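Local coordinates for replication initiator protein (Staphylococcus aureus subsp. aureus, PDB 4PTA) that probably binds origin DNA and starts replication of a staphylococcal multiresistance plasmid, as its replication initiator RepA, at residues N53-T58 / I62-T67. Residues are numbered along the deposited sequence; the frame is centred on the assembly and turned at random.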
# COMPACT_ATOMS: atom_id res chain seq x y z
N ASN A 53 4.12 -18.06 -12.21
CA ASN A 53 3.72 -19.33 -12.82
C ASN A 53 3.36 -19.13 -14.29
O ASN A 53 2.91 -20.06 -14.96
CB ASN A 53 2.54 -19.95 -12.08
CG ASN A 53 2.84 -20.23 -10.62
OD1 ASN A 53 4.00 -20.24 -10.21
ND2 ASN A 53 1.80 -20.48 -9.83
N ASN A 54 3.56 -17.92 -14.78
CA ASN A 54 3.23 -17.56 -16.15
C ASN A 54 1.77 -17.87 -16.50
O ASN A 54 1.43 -18.12 -17.66
CB ASN A 54 4.18 -18.24 -17.13
CG ASN A 54 4.29 -17.49 -18.45
OD1 ASN A 54 5.00 -16.49 -18.55
ND2 ASN A 54 3.59 -17.98 -19.46
N TRP A 55 0.91 -17.84 -15.49
CA TRP A 55 -0.53 -18.01 -15.68
C TRP A 55 -1.13 -16.75 -16.27
O TRP A 55 -1.99 -16.11 -15.65
CB TRP A 55 -1.20 -18.36 -14.36
CG TRP A 55 -0.79 -19.68 -13.82
CD1 TRP A 55 -0.00 -20.61 -14.44
CD2 TRP A 55 -1.15 -20.24 -12.55
NE1 TRP A 55 0.16 -21.71 -13.63
CE2 TRP A 55 -0.53 -21.51 -12.47
CE3 TRP A 55 -1.92 -19.79 -11.48
CZ2 TRP A 55 -0.67 -22.33 -11.35
CZ3 TRP A 55 -2.06 -20.61 -10.37
CH2 TRP A 55 -1.43 -21.87 -10.32
N ILE A 56 -0.67 -16.39 -17.46
CA ILE A 56 -1.16 -15.22 -18.17
C ILE A 56 -1.67 -15.66 -19.55
O ILE A 56 -0.95 -16.31 -20.30
CB ILE A 56 -0.04 -14.18 -18.35
CG1 ILE A 56 0.53 -13.77 -16.99
CG2 ILE A 56 -0.53 -12.98 -19.12
CD1 ILE A 56 1.78 -12.92 -17.08
N ASP A 57 -2.91 -15.30 -19.87
CA ASP A 57 -3.47 -15.68 -21.17
C ASP A 57 -2.95 -14.80 -22.31
O ASP A 57 -2.06 -13.96 -22.11
CB ASP A 57 -5.01 -15.70 -21.13
CG ASP A 57 -5.63 -14.32 -21.13
OD1 ASP A 57 -6.78 -14.19 -20.67
OD2 ASP A 57 -4.98 -13.36 -21.60
N THR A 58 -3.51 -15.00 -23.50
CA THR A 58 -3.02 -14.35 -24.72
C THR A 58 -3.19 -12.84 -24.70
O THR A 58 -2.45 -12.12 -25.38
CB THR A 58 -3.77 -14.89 -25.95
OG1 THR A 58 -4.08 -16.27 -25.77
CG2 THR A 58 -2.92 -14.70 -27.20
N ILE A 62 -4.60 -12.27 -16.09
CA ILE A 62 -4.02 -13.18 -15.10
C ILE A 62 -5.07 -14.16 -14.58
O ILE A 62 -6.16 -13.75 -14.19
CB ILE A 62 -3.42 -12.40 -13.91
CG1 ILE A 62 -2.48 -11.30 -14.42
CG2 ILE A 62 -2.69 -13.34 -12.96
CD1 ILE A 62 -2.02 -10.34 -13.34
N TYR A 63 -4.74 -15.45 -14.59
CA TYR A 63 -5.70 -16.47 -14.15
C TYR A 63 -5.13 -17.41 -13.09
O TYR A 63 -3.97 -17.30 -12.70
CB TYR A 63 -6.23 -17.27 -15.35
CG TYR A 63 -5.17 -17.96 -16.18
CD1 TYR A 63 -4.57 -19.14 -15.75
CD2 TYR A 63 -4.77 -17.43 -17.40
CE1 TYR A 63 -3.60 -19.76 -16.51
CE2 TYR A 63 -3.80 -18.05 -18.17
CZ TYR A 63 -3.22 -19.21 -17.72
OH TYR A 63 -2.25 -19.83 -18.48
N PHE A 64 -5.97 -18.34 -12.62
CA PHE A 64 -5.56 -19.31 -11.62
C PHE A 64 -5.80 -20.75 -12.08
O PHE A 64 -6.80 -21.04 -12.73
CB PHE A 64 -6.29 -19.07 -10.29
CG PHE A 64 -5.95 -17.76 -9.64
CD1 PHE A 64 -6.94 -16.83 -9.37
CD2 PHE A 64 -4.65 -17.45 -9.30
CE1 PHE A 64 -6.64 -15.63 -8.78
CE2 PHE A 64 -4.34 -16.25 -8.70
CZ PHE A 64 -5.34 -15.33 -8.44
N ILE A 65 -4.87 -21.63 -11.73
CA ILE A 65 -5.03 -23.06 -11.96
C ILE A 65 -5.00 -23.78 -10.62
O ILE A 65 -3.95 -24.23 -10.17
CB ILE A 65 -3.91 -23.61 -12.86
CG1 ILE A 65 -3.92 -22.90 -14.21
CG2 ILE A 65 -4.08 -25.11 -13.06
CD1 ILE A 65 -2.95 -23.48 -15.22
N TYR A 66 -6.16 -23.87 -9.98
CA TYR A 66 -6.25 -24.43 -8.64
C TYR A 66 -7.28 -25.55 -8.56
O TYR A 66 -8.40 -25.41 -9.05
CB TYR A 66 -6.58 -23.33 -7.62
CG TYR A 66 -5.45 -22.35 -7.38
CD1 TYR A 66 -5.72 -21.01 -7.11
CD2 TYR A 66 -4.13 -22.76 -7.41
CE1 TYR A 66 -4.69 -20.11 -6.89
CE2 TYR A 66 -3.10 -21.86 -7.19
CZ TYR A 66 -3.38 -20.54 -6.93
OH TYR A 66 -2.36 -19.65 -6.70
N THR A 67 -6.89 -26.67 -7.94
CA THR A 67 -7.80 -27.79 -7.76
C THR A 67 -8.74 -27.52 -6.59
O THR A 67 -8.67 -26.47 -5.95
CB THR A 67 -7.04 -29.09 -7.46
OG1 THR A 67 -6.62 -29.10 -6.08
CG2 THR A 67 -5.82 -29.23 -8.36
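Ile-62 meets Ile-56 in a single backbone bridge, their CA atoms 4.7 Å apart, where the chain turns back at a steep angle. Asp-57 helps to hold that turn, its OD2 accepting hydrogen bonds from the backbone N of Glu-59 and of Asn-61. Next along, Tyr-63 does two jobs. Its N gives an almost straight hydrogen bond to Trp-55 O, 3.0 Å away, the carbonyl of the central residue of an inverse gamma turn. Its CG sits between the backbone N and the carbonyl carbon (chi1 57°), which folds the phenol back so that Trp-55 O stands over the centre of its ring; Trp-55 CB makes a CH-pi contact over the same face, 4.0 Å from the Tyr-63 ring centroid. Asp-57 N comes up at the ring edge, 3.4 Å from Tyr-63 CE2. The Tyr-63 ring and the indole are nearly parallel (9°) but slid apart, barely overlapping.

Phe-64 turns its side chain off to helix 47-52 and strand 108-110; the edge of its ring, at CD2, lies 4.2 Å from Trp-55 CE3. Its backbone hydrogen bonds with Leu-108 tie the segment to that strand, in a region consistent with the helix-turn-helix-type N-terminal domain of RepA initiators. Ile-65 covers one indole face: its CB stands 3.9 Å from the centroid of the Trp-55 six-membered ring, and its backbone N lies over the same face. Asn-53 CB, from the indole's own segment, lies over the opposite face. Tyr-66 closes the row: the Trp-55 benzo edge, at CH2, points to its face in an offset edge-to-face pair (73°, centroids 5.3 Å apart), while Tyr-66 also packs on helix 68-74.

With one hydrogen bond across and an indole covered on one face by Ile-65 and met at its edge by Tyr-66, the cohesion is mainly aromatic and apolar, centred on Trp-55.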